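Glycoside hydrolase family protein (Novosphingobium sp. PP1Y, PDB 6Q2F) probably hydrolyses terminal alpha-L-rhamnose residues from glycosides, as an alpha-L-rhamnosidase of the glycoside hydrolase class. Local coordinates at residues F116-A121 with L126-A131; L75-M78 with G82-G85; V211-V216 with L425-P430; P514-Q519 with A558-S563; V1065-A1070 with G1080-K1085. All coordinates share one frame; numbering follows the deposited sequence.

Contact 1: residues F116-A121 with L126-A131; sequences FAAHEA and LELAIA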
# COMPACT_ATOMS: atom_id res chain seq x y z
N PHE A 116 11.25 -7.19 28.85
CA PHE A 116 10.63 -8.48 29.11
C PHE A 116 10.05 -9.07 27.84
O PHE A 116 10.20 -10.26 27.58
CB PHE A 116 9.55 -8.32 30.16
CG PHE A 116 8.91 -9.61 30.55
CD1 PHE A 116 9.59 -10.50 31.38
CD2 PHE A 116 7.65 -9.95 30.09
CE1 PHE A 116 8.99 -11.70 31.77
CE2 PHE A 116 7.05 -11.15 30.47
CZ PHE A 116 7.73 -12.03 31.30
N ALA A 117 9.35 -8.25 27.04
CA ALA A 117 8.85 -8.73 25.76
C ALA A 117 9.97 -9.26 24.89
O ALA A 117 9.83 -10.30 24.24
CB ALA A 117 8.11 -7.61 25.01
N ALA A 118 11.10 -8.56 24.88
CA ALA A 118 12.19 -9.00 24.01
C ALA A 118 12.76 -10.33 24.50
O ALA A 118 13.09 -11.21 23.70
CB ALA A 118 13.28 -7.92 23.95
N HIS A 119 12.87 -10.49 25.83
CA HIS A 119 13.41 -11.74 26.36
C HIS A 119 12.43 -12.89 26.16
O HIS A 119 12.85 -14.03 25.95
CB HIS A 119 13.76 -11.58 27.84
CG HIS A 119 15.12 -10.99 28.07
ND1 HIS A 119 16.28 -11.71 27.87
CD2 HIS A 119 15.50 -9.74 28.43
CE1 HIS A 119 17.32 -10.94 28.13
NE2 HIS A 119 16.88 -9.74 28.49
N GLU A 120 11.13 -12.60 26.24
CA GLU A 120 10.14 -13.64 26.02
C GLU A 120 10.12 -14.06 24.56
O GLU A 120 9.97 -15.25 24.26
CB GLU A 120 8.75 -13.16 26.44
CG GLU A 120 8.54 -13.12 27.95
CD GLU A 120 8.52 -14.51 28.56
OE1 GLU A 120 7.48 -15.19 28.46
OE2 GLU A 120 9.55 -14.91 29.15
N ALA A 121 10.26 -13.11 23.63
CA ALA A 121 10.32 -13.48 22.22
C ALA A 121 11.57 -14.31 21.95
O ALA A 121 11.51 -15.33 21.26
CB ALA A 121 10.29 -12.24 21.34
N LEU A 126 10.19 -16.30 18.86
CA LEU A 126 9.33 -15.43 18.07
C LEU A 126 10.16 -14.26 17.55
O LEU A 126 10.88 -13.63 18.33
CB LEU A 126 8.15 -14.91 18.91
CG LEU A 126 7.23 -16.01 19.42
CD1 LEU A 126 6.26 -15.52 20.51
CD2 LEU A 126 6.48 -16.61 18.25
N GLU A 127 10.06 -13.99 16.26
CA GLU A 127 10.74 -12.83 15.67
C GLU A 127 10.05 -11.55 16.10
O GLU A 127 8.89 -11.32 15.75
CB GLU A 127 10.75 -12.94 14.15
CG GLU A 127 11.17 -11.65 13.46
CD GLU A 127 10.98 -11.69 11.95
OE1 GLU A 127 11.92 -12.05 11.24
OE2 GLU A 127 9.86 -11.36 11.51
N LEU A 128 10.75 -10.69 16.84
CA LEU A 128 10.17 -9.45 17.34
C LEU A 128 10.61 -8.29 16.47
O LEU A 128 11.81 -8.13 16.21
CB LEU A 128 10.56 -9.21 18.80
CG LEU A 128 10.17 -7.85 19.38
CD1 LEU A 128 8.66 -7.63 19.29
CD2 LEU A 128 10.64 -7.73 20.82
N ALA A 129 9.66 -7.48 16.01
CA ALA A 129 9.93 -6.26 15.27
C ALA A 129 9.38 -5.05 16.00
O ALA A 129 8.43 -5.14 16.79
CB ALA A 129 9.33 -6.33 13.86
N ILE A 130 9.98 -3.90 15.72
CA ILE A 130 9.48 -2.61 16.17
C ILE A 130 9.29 -1.71 14.97
O ILE A 130 9.89 -1.92 13.91
CB ILE A 130 10.43 -1.94 17.19
CG1 ILE A 130 11.82 -1.73 16.54
CG2 ILE A 130 10.52 -2.79 18.42
CD1 ILE A 130 12.78 -0.92 17.43
N ALA A 131 8.44 -0.70 15.13
CA ALA A 131 8.30 0.31 14.10
C ALA A 131 9.51 1.24 14.12
O ALA A 131 10.27 1.30 15.09
CB ALA A 131 7.02 1.11 14.31
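L128 leans its side chain against the alanine face of helix 108-124, and the two ends of that side chain serve different residues. Its CB meets A121 CB at 4.0 Å, while the branch methyl CD2 reaches further back along the helix and rests on A118, 3.8 Å from A118 CA and 4.1 Å from A118 CB. This reach follows from the first torsion: CG stands anti to the backbone N (chi1 172°), which carries the branch end toward the preceding helical turn. A121 points its CB at the strand and is covered more than any other residue here, since L126 touches the same methyl: A121 CB lies 4.2 Å from L126 CB. The CB of E127 is directed away from the helix; E127 OE2 forms a salt bridge with R56 and a hydrogen bond with Y581.

The one polar link is between backbones. L126 N donates to A121 O over 2.9 Å, nearly straight at 170°. It ties the last turns of the helix to the residue that leads into the strand.

The axes of 116-121 and 127-131 run at 149° to each other and approach to 8.5 Å, consistent with small alanine side chains on the helix. Strand 85-91, helix 108-124 and strand 127-131, with the two strands parallel, form a beta-alpha-beta unit of a (beta/alpha)8 barrel, whose eight parallel strands pair in a closed ring.

Contact 2: residues L75-M78 with G82-G85; sequences LEWM and GIGG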
# COMPACT_ATOMS: atom_id res chain seq x y z
N LEU A 75 2.40 -13.90 24.43
CA LEU A 75 3.39 -14.59 23.61
C LEU A 75 3.29 -16.10 23.77
O LEU A 75 3.58 -16.84 22.83
CB LEU A 75 4.79 -14.08 23.95
CG LEU A 75 5.25 -12.85 23.14
CD1 LEU A 75 4.32 -11.66 23.34
CD2 LEU A 75 6.69 -12.48 23.48
N GLU A 76 2.85 -16.57 24.94
CA GLU A 76 2.59 -18.00 25.08
C GLU A 76 1.39 -18.43 24.24
O GLU A 76 1.39 -19.54 23.70
CB GLU A 76 2.37 -18.37 26.56
CG GLU A 76 3.64 -18.30 27.42
CD GLU A 76 3.34 -18.43 28.90
OE1 GLU A 76 4.25 -18.84 29.65
OE2 GLU A 76 2.19 -18.15 29.29
N TRP A 77 0.37 -17.58 24.13
CA TRP A 77 -0.75 -17.89 23.23
C TRP A 77 -0.27 -18.02 21.78
O TRP A 77 -0.65 -18.95 21.07
CB TRP A 77 -1.84 -16.82 23.33
CG TRP A 77 -2.88 -17.01 22.26
CD1 TRP A 77 -3.82 -17.99 22.18
CD2 TRP A 77 -3.06 -16.21 21.07
NE1 TRP A 77 -4.57 -17.86 21.03
CE2 TRP A 77 -4.13 -16.77 20.34
CE3 TRP A 77 -2.42 -15.09 20.57
CZ2 TRP A 77 -4.57 -16.23 19.13
CZ3 TRP A 77 -2.86 -14.55 19.36
CH2 TRP A 77 -3.92 -15.12 18.66
N MSE A 78 0.59 -17.10 21.35
CA MSE A 78 1.11 -17.08 19.98
C MSE A 78 1.87 -18.34 19.66
O MSE A 78 1.78 -18.86 18.55
CB MSE A 78 2.01 -15.87 19.77
CG MSE A 78 1.29 -14.54 19.72
SE MSE A 78 2.57 -13.01 19.62
CE MSE A 78 1.33 -11.55 19.95
N GLY A 82 0.79 -21.20 16.84
CA GLY A 82 1.71 -21.33 15.72
C GLY A 82 2.13 -20.04 15.05
O GLY A 82 2.52 -20.07 13.88
N ILE A 83 2.07 -18.92 15.74
CA ILE A 83 2.46 -17.64 15.17
C ILE A 83 3.98 -17.55 15.22
O ILE A 83 4.61 -18.05 16.15
CB ILE A 83 1.78 -16.50 15.95
CG1 ILE A 83 0.36 -16.29 15.44
CG2 ILE A 83 2.62 -15.18 15.89
CD1 ILE A 83 -0.53 -15.57 16.43
N GLY A 84 4.58 -16.98 14.17
CA GLY A 84 6.03 -16.99 14.06
C GLY A 84 6.71 -15.72 14.56
O GLY A 84 7.93 -15.68 14.71
N GLY A 85 5.95 -14.67 14.79
CA GLY A 85 6.58 -13.43 15.22
C GLY A 85 5.55 -12.35 15.40
O GLY A 85 4.35 -12.55 15.16
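I83 lays its side chain across the flank of M78, a selenomethionine, and carries its far end on to the indole of W77. Three separate approaches define the overlap with M78. The two CB atoms, M78 CB and I83 CB, stand 3.9 Å apart; I83 CG2 lies 4.0 Å from M78 CB; and I83 CD1 comes within 3.9 Å of M78 CG. The same CD1 reaches the six-membered ring of W77, 3.9 Å from W77 CZ3, approaching the indole obliquely. The first torsion of I83 accounts for this: with CG1 anti to the carbonyl carbon (chi1 -82°), CD1 sits between W77 CZ3 and M78 CG, while CG2 lies against M78 alone. Beyond CG the M78 chain runs extended, and its selenium end leads away from I83.

Backbone geometry fixes where the isoleucine sits. I83 N donates to M78 O at 2.8 Å with an N-H...O angle of 159°. G82 has left helical geometry with a positive phi of 85°, which favours glycine, and the turn is a Schellman motif ending helix 68-81. An alanine in place of I83 would probably remove the CD1 and CG2 contacts to W77 and M78 and open a gap between the indole and the M78 stem.

Around this turn, W77 NE1 is bonded to A708 O and its ring meets F701 edge-to-face. M78 and I83 both pack on V57 of strand 56-62, and M78 also touches L86 of strand 85-91, so the helix end is set against two parallel neighbouring strands.

Contact 3: residues V211-V216 with L425-P430; sequences VLAFPV and LDWAAP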
# COMPACT_ATOMS: atom_id res chain seq x y z
N VAL A 211 20.07 33.10 -4.12
CA VAL A 211 19.51 34.31 -4.71
C VAL A 211 19.75 34.23 -6.21
O VAL A 211 20.88 34.03 -6.66
CB VAL A 211 20.15 35.57 -4.12
CG1 VAL A 211 19.43 36.81 -4.60
CG2 VAL A 211 20.10 35.49 -2.61
N LEU A 212 18.68 34.38 -6.98
CA LEU A 212 18.76 34.37 -8.42
C LEU A 212 18.19 35.68 -8.95
O LEU A 212 17.24 36.23 -8.38
CB LEU A 212 17.99 33.19 -9.02
CG LEU A 212 18.40 31.81 -8.52
CD1 LEU A 212 17.41 30.79 -9.02
CD2 LEU A 212 19.84 31.48 -8.95
N ALA A 213 18.78 36.17 -10.02
CA ALA A 213 18.27 37.33 -10.72
C ALA A 213 18.18 36.98 -12.20
O ALA A 213 18.99 36.21 -12.72
CB ALA A 213 19.14 38.56 -10.52
N PHE A 214 17.18 37.55 -12.86
CA PHE A 214 16.97 37.28 -14.27
C PHE A 214 16.15 38.41 -14.85
O PHE A 214 15.32 39.00 -14.15
CB PHE A 214 16.28 35.93 -14.49
CG PHE A 214 15.06 35.73 -13.63
CD1 PHE A 214 13.81 36.12 -14.07
CD2 PHE A 214 15.16 35.13 -12.38
CE1 PHE A 214 12.67 35.93 -13.29
CE2 PHE A 214 14.03 34.94 -11.59
CZ PHE A 214 12.78 35.34 -12.06
N PRO A 215 16.38 38.76 -16.11
CA PRO A 215 15.60 39.83 -16.74
C PRO A 215 14.18 39.38 -17.00
O PRO A 215 13.90 38.19 -17.20
CB PRO A 215 16.35 40.10 -18.05
CG PRO A 215 17.69 39.43 -17.89
CD PRO A 215 17.45 38.26 -16.99
N VAL A 216 13.28 40.35 -17.00
CA VAL A 216 11.85 40.06 -17.12
C VAL A 216 11.25 41.27 -17.83
O VAL A 216 11.77 42.39 -17.68
CB VAL A 216 11.23 39.78 -15.74
CG1 VAL A 216 11.82 38.53 -15.11
CG2 VAL A 216 11.34 40.98 -14.82
N LEU A 425 21.98 43.28 -0.35
CA LEU A 425 22.48 42.64 -1.56
C LEU A 425 23.42 43.60 -2.26
O LEU A 425 23.01 44.70 -2.63
CB LEU A 425 21.33 42.23 -2.48
CG LEU A 425 21.68 41.50 -3.77
CD1 LEU A 425 22.07 40.07 -3.48
CD2 LEU A 425 20.50 41.57 -4.72
N ASP A 426 24.69 43.26 -2.39
CA ASP A 426 25.66 44.12 -3.02
C ASP A 426 25.78 43.72 -4.49
O ASP A 426 26.55 42.85 -4.82
CB ASP A 426 26.96 44.01 -2.21
CG ASP A 426 28.22 44.01 -3.05
OD1 ASP A 426 28.35 44.82 -3.98
OD2 ASP A 426 29.12 43.22 -2.73
N TRP A 427 25.03 44.38 -5.36
CA TRP A 427 24.98 44.04 -6.77
C TRP A 427 24.80 45.28 -7.63
O TRP A 427 23.99 46.15 -7.32
CB TRP A 427 23.85 43.04 -7.04
CG TRP A 427 23.77 42.53 -8.44
CD1 TRP A 427 24.81 42.08 -9.21
CD2 TRP A 427 22.59 42.37 -9.22
NE1 TRP A 427 24.33 41.67 -10.43
CE2 TRP A 427 22.97 41.83 -10.46
CE3 TRP A 427 21.23 42.63 -8.99
CZ2 TRP A 427 22.06 41.56 -11.47
CZ3 TRP A 427 20.33 42.36 -9.99
CH2 TRP A 427 20.74 41.83 -11.22
N ALA A 428 25.56 45.33 -8.72
CA ALA A 428 25.37 46.35 -9.75
C ALA A 428 24.53 45.72 -10.85
O ALA A 428 25.03 44.94 -11.66
CB ALA A 428 26.71 46.85 -10.27
N ALA A 429 23.24 46.06 -10.86
CA ALA A 429 22.30 45.48 -11.81
C ALA A 429 22.67 45.92 -13.23
O ALA A 429 22.54 47.10 -13.55
CB ALA A 429 20.87 45.88 -11.47
N PRO A 430 23.13 45.01 -14.08
CA PRO A 430 23.52 45.42 -15.43
C PRO A 430 22.36 46.03 -16.19
O PRO A 430 21.19 45.71 -15.96
CB PRO A 430 24.01 44.12 -16.09
CG PRO A 430 23.61 43.02 -15.19
CD PRO A 430 23.44 43.60 -13.82
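A213 and W427 make the closest approach, an alkyl-to-ring contact. The methyl CB of A213 points at the opposing segment and meets the far end of the six-membered ring obliquely, 3.7 Å from W427 CH2 and 4.0 Å from W427 CZ3. W427 can reach this far because CG is anti to its backbone N (chi1 -175°), which sends the indole across the space between the two segments; the nearest CA atoms at this point, those of A213 and A429, are still 9.2 Å apart. Within its own segment the ring is also covered, since A429 CA sits 3.8 Å above the plane, over the centre of one face. The indole thus bridges its own backbone and the facing strand.

The second kind of interaction is aliphatic. V211 CG1 and L425 CD1 come to 4.3 Å, a looser meeting of two branch methyls, and each residue directs its CB toward the other segment. Since V211 and A213 are two positions apart on strand 206-217, their side chains emerge on the same face, while the CB of F214 is directed away.

Polar bonding between the two segments is absent. D426 instead forms a salt bridge with R165, and the ring of W427 meets W438 edge-to-face. Strand 206-217 lies between strands 436-447 and 413-414 in an antiparallel sheet. Segment 425-430 packs on one face of it, and its short strand 428-429 pairs antiparallel with strand 164-165.

Contact 4: residues P514-Q519 with A558-S563; sequences PRMLEQ and ADLLAS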
# COMPACT_ATOMS: atom_id res chain seq x y z
N PRO A 514 18.91 20.21 1.70
CA PRO A 514 20.04 21.15 1.52
C PRO A 514 21.00 20.78 0.38
O PRO A 514 21.52 21.68 -0.28
CB PRO A 514 20.73 21.13 2.89
CG PRO A 514 19.58 20.88 3.85
CD PRO A 514 18.72 19.83 3.11
N ARG A 515 21.23 19.49 0.12
CA ARG A 515 22.12 19.07 -0.96
C ARG A 515 21.42 18.98 -2.30
O ARG A 515 22.03 18.48 -3.26
CB ARG A 515 22.76 17.72 -0.63
CG ARG A 515 23.61 17.72 0.66
CD ARG A 515 24.19 16.33 0.91
NE ARG A 515 25.13 16.30 2.03
CZ ARG A 515 26.41 15.96 1.94
NH1 ARG A 515 26.91 15.59 0.76
NH2 ARG A 515 27.18 15.97 3.01
N MSE A 516 20.18 19.45 -2.40
CA MSE A 516 19.37 19.27 -3.61
C MSE A 516 20.06 19.63 -4.95
O MSE A 516 19.95 18.88 -5.92
CB MSE A 516 18.09 20.08 -3.49
CG MSE A 516 17.12 19.85 -4.61
SE MSE A 516 16.38 18.06 -4.50
CE MSE A 516 15.47 18.05 -6.19
N LEU A 517 20.74 20.78 -5.00
CA LEU A 517 21.38 21.18 -6.26
C LEU A 517 22.44 20.18 -6.70
O LEU A 517 22.49 19.79 -7.87
CB LEU A 517 21.97 22.59 -6.14
CG LEU A 517 20.92 23.67 -5.89
CD1 LEU A 517 21.54 25.07 -5.89
CD2 LEU A 517 19.79 23.57 -6.93
N GLU A 518 23.29 19.73 -5.76
CA GLU A 518 24.27 18.69 -6.10
C GLU A 518 23.58 17.39 -6.48
O GLU A 518 24.00 16.71 -7.42
CB GLU A 518 25.22 18.42 -4.93
CG GLU A 518 26.03 19.60 -4.42
CD GLU A 518 26.52 19.35 -3.00
OE1 GLU A 518 27.35 18.43 -2.79
OE2 GLU A 518 26.05 20.05 -2.07
N GLN A 519 22.55 16.99 -5.72
CA GLN A 519 21.85 15.75 -6.03
C GLN A 519 21.23 15.83 -7.41
O GLN A 519 21.30 14.87 -8.18
CB GLN A 519 20.77 15.44 -4.98
CG GLN A 519 21.26 15.30 -3.54
CD GLN A 519 22.03 14.01 -3.30
OE1 GLN A 519 22.42 13.32 -4.24
NE2 GLN A 519 22.27 13.69 -2.04
N ALA A 558 12.07 11.83 -5.70
CA ALA A 558 11.74 10.41 -5.63
C ALA A 558 12.99 9.57 -5.51
O ALA A 558 13.03 8.63 -4.72
CB ALA A 558 10.92 10.00 -6.85
N ASP A 559 14.04 9.91 -6.28
CA ASP A 559 15.31 9.17 -6.18
C ASP A 559 15.88 9.25 -4.77
O ASP A 559 16.40 8.27 -4.23
CB ASP A 559 16.33 9.72 -7.18
CG ASP A 559 16.01 9.35 -8.64
OD1 ASP A 559 15.28 8.35 -8.89
OD2 ASP A 559 16.51 10.07 -9.54
N LEU A 560 15.84 10.44 -4.17
CA LEU A 560 16.46 10.61 -2.86
C LEU A 560 15.65 9.93 -1.76
O LEU A 560 16.22 9.37 -0.82
CB LEU A 560 16.68 12.10 -2.58
CG LEU A 560 17.63 12.86 -3.53
CD1 LEU A 560 17.65 14.35 -3.24
CD2 LEU A 560 19.05 12.31 -3.48
N LEU A 561 14.32 9.94 -1.88
CA LEU A 561 13.49 9.18 -0.94
C LEU A 561 13.97 7.74 -0.86
O LEU A 561 14.25 7.21 0.22
CB LEU A 561 12.02 9.25 -1.36
CG LEU A 561 11.10 8.50 -0.42
CD1 LEU A 561 11.08 9.17 0.96
CD2 LEU A 561 9.66 8.46 -0.99
N ALA A 562 14.13 7.10 -2.03
CA ALA A 562 14.51 5.69 -2.08
C ALA A 562 15.92 5.48 -1.55
O ALA A 562 16.18 4.54 -0.79
CB ALA A 562 14.38 5.16 -3.50
N SER A 563 16.86 6.33 -1.96
CA SER A 563 18.24 6.09 -1.53
C SER A 563 18.53 6.68 -0.16
O SER A 563 19.14 6.02 0.69
CB SER A 563 19.23 6.64 -2.56
OG SER A 563 19.20 8.06 -2.58
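L560 pushes its branched end against the flank of Q519, and nearly all the tight packing lies between these two side chains. L560 CD1 is 3.7 Å from both Q519 CB and Q519 CG, and L560 CD2 comes to 3.4 Å from the amide carbon, Q519 CD, so the glutamine is covered by methyls along its aliphatic part and at its amide. A bend at the second torsion (chi2 -73°) folds the amide back beside the leucine. L560 CG is anti to the carbonyl carbon, which directs the branch toward helix 516-524.

The other flank is looser. M516, a selenomethionine, offers only its selenium, 4.1 Å from L560 CD1, before the chain turns on to Y553, T556 and L557 of helix 543-575. Toward solvent, the exposed R515 at the N-cap position starts with its CB aimed at the opposite helix, but its guanidinium end leads away.

An alanine in place of Q519 would probably take away the CG and amide packing against L560 CD2 and leave R522 without the oxygen it bonds.

A leucine methyl therefore lies against the amide as well as the glutamine stem, while the amide oxygen, Q519 OE1, takes its hydrogen bond from R522. D559 OD2 is in a salt bridge with R524. The chemistry implies that apolar contact fits the two helices together here, with the polar partner of the packed amide supplied from outside the two segments.

Contact 5: residues V1065-A1070 with G1080-K1085; sequences VDVGTA and GKAVRK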
# COMPACT_ATOMS: atom_id res chain seq x y z
N VAL A 1065 -9.46 -39.30 19.96
CA VAL A 1065 -8.41 -38.95 19.01
C VAL A 1065 -8.84 -37.72 18.23
O VAL A 1065 -9.91 -37.71 17.61
CB VAL A 1065 -8.11 -40.12 18.06
CG1 VAL A 1065 -7.06 -39.70 17.06
CG2 VAL A 1065 -7.63 -41.33 18.83
N ASP A 1066 -7.99 -36.70 18.23
CA ASP A 1066 -8.22 -35.49 17.46
C ASP A 1066 -8.04 -35.79 15.99
O ASP A 1066 -6.92 -36.05 15.53
CB ASP A 1066 -7.25 -34.41 17.91
CG ASP A 1066 -7.39 -33.11 17.13
OD1 ASP A 1066 -8.35 -32.97 16.35
OD2 ASP A 1066 -6.56 -32.21 17.32
N VAL A 1067 -9.13 -35.72 15.22
CA VAL A 1067 -9.05 -36.00 13.79
C VAL A 1067 -8.93 -34.72 12.96
O VAL A 1067 -9.00 -34.77 11.73
CB VAL A 1067 -10.26 -36.84 13.34
CG1 VAL A 1067 -10.24 -38.14 14.09
CG2 VAL A 1067 -11.55 -36.10 13.63
N GLY A 1068 -8.72 -33.58 13.61
CA GLY A 1068 -8.59 -32.32 12.93
C GLY A 1068 -9.68 -31.36 13.37
O GLY A 1068 -10.52 -31.67 14.21
N THR A 1069 -9.63 -30.15 12.80
CA THR A 1069 -10.71 -29.21 13.02
C THR A 1069 -11.13 -28.59 11.70
O THR A 1069 -10.29 -28.21 10.88
CB THR A 1069 -10.35 -28.15 14.09
OG1 THR A 1069 -10.38 -26.82 13.57
CG2 THR A 1069 -9.05 -28.49 14.77
N ALA A 1070 -12.44 -28.56 11.48
CA ALA A 1070 -13.04 -28.05 10.26
C ALA A 1070 -13.44 -26.60 10.52
O ALA A 1070 -14.22 -26.32 11.44
CB ALA A 1070 -14.25 -28.90 9.87
N GLY A 1080 -11.72 -42.21 9.11
CA GLY A 1080 -11.57 -43.65 8.88
C GLY A 1080 -10.53 -44.32 9.76
O GLY A 1080 -10.68 -45.50 10.11
N LYS A 1081 -9.48 -43.60 10.15
CA LYS A 1081 -8.39 -44.17 10.94
C LYS A 1081 -8.67 -44.15 12.43
O LYS A 1081 -8.09 -44.95 13.17
CB LYS A 1081 -7.08 -43.40 10.67
CG LYS A 1081 -6.48 -43.74 9.29
CD LYS A 1081 -5.26 -42.89 8.98
CE LYS A 1081 -4.71 -43.20 7.58
NZ LYS A 1081 -3.47 -42.43 7.27
N ALA A 1082 -9.55 -43.26 12.89
CA ALA A 1082 -9.80 -43.13 14.31
C ALA A 1082 -10.98 -43.96 14.80
O ALA A 1082 -11.11 -44.15 16.01
CB ALA A 1082 -10.04 -41.66 14.66
N VAL A 1083 -11.84 -44.46 13.90
CA VAL A 1083 -13.02 -45.20 14.35
C VAL A 1083 -12.64 -46.64 14.69
O VAL A 1083 -11.61 -47.17 14.27
CB VAL A 1083 -14.15 -45.18 13.31
CG1 VAL A 1083 -14.69 -43.78 13.08
CG2 VAL A 1083 -13.68 -45.81 11.99
N ARG A 1084 -13.53 -47.28 15.44
CA ARG A 1084 -13.41 -48.68 15.79
C ARG A 1084 -14.72 -49.37 15.43
O ARG A 1084 -15.77 -48.74 15.29
CB ARG A 1084 -13.13 -48.84 17.28
CG ARG A 1084 -14.25 -48.32 18.12
CD ARG A 1084 -13.84 -48.06 19.57
NE ARG A 1084 -13.11 -49.19 20.14
CZ ARG A 1084 -12.79 -49.31 21.42
NH1 ARG A 1084 -13.14 -48.38 22.30
NH2 ARG A 1084 -12.11 -50.37 21.83
N LYS A 1085 -14.67 -50.69 15.37
CA LYS A 1085 -15.83 -51.48 15.11
C LYS A 1085 -16.80 -51.33 16.28
O LYS A 1085 -16.42 -51.46 17.40
CB LYS A 1085 -15.39 -52.92 15.01
CG LYS A 1085 -16.10 -53.72 13.96
CD LYS A 1085 -15.74 -53.26 12.58
CE LYS A 1085 -16.51 -54.05 11.56
NZ LYS A 1085 -16.30 -55.51 11.73
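A1082 places a single methyl between two valines of the opposing strand. Its CB meets V1067 CG1 at 3.6 Å and V1065 CB at 4.2 Å, and all three CB atoms point across the contact. The closer approach belongs to V1067 because its CG1 is anti to the carbonyl carbon (chi1 -60°), whereas V1065, an exposed residue, meets the alanine at the base of its side chain. V1065 and V1067 are alternate residues on the strand and face the same way; the CB of D1066 between them points away.

A second shell fixes the strand behind these valines. The carboxylate of D1066 turns back to its own backbone, and D1066 OD1 accepts from G1068 N at 2.8 Å with an N-H...O angle of 158°, an Asx turn in which the donor stands 47° above the carboxylate plane. The same oxygen takes a hydrogen bond from Q1059. G1068 has backbone angles that call for glycine, since a CB would run against the preceding carbonyl oxygen. On the other segment, N1063 ND2 donates to A1082 O.

Strand 1065-1070 is outermost in its antiparallel sheet, hydrogen-bonded to strand 1057-1062. Segment 1080-1085 links strand 1076-1078 of a second antiparallel sheet to strand 1086-1095 of the first, consistent with the beta-sandwich of a galactose-binding-like domain, and A1082 and V1083 both rest on V1062.

Overall arrangement
Contacts 1 and 2 belong together: their centres lie 11 Å apart, L75 packs on E120, and a probable hydrogen bond, E127 N to G84 O (3.1 Å), joins the start of strand 127-131 to the residue before strand 85-91. Both are buried, and each adds one backbone hydrogen bond to its apolar packing. Contacts 3 and 4 are also buried but cross between segments by side chains alone, one a strand face under an indole, the other two helices; their nearest atoms are about 7 Å apart. Contact 5 differs in being a surface contact of small aliphatic groups, in the galactose-binding-like region, its centre about 90 Å from that of contact 3.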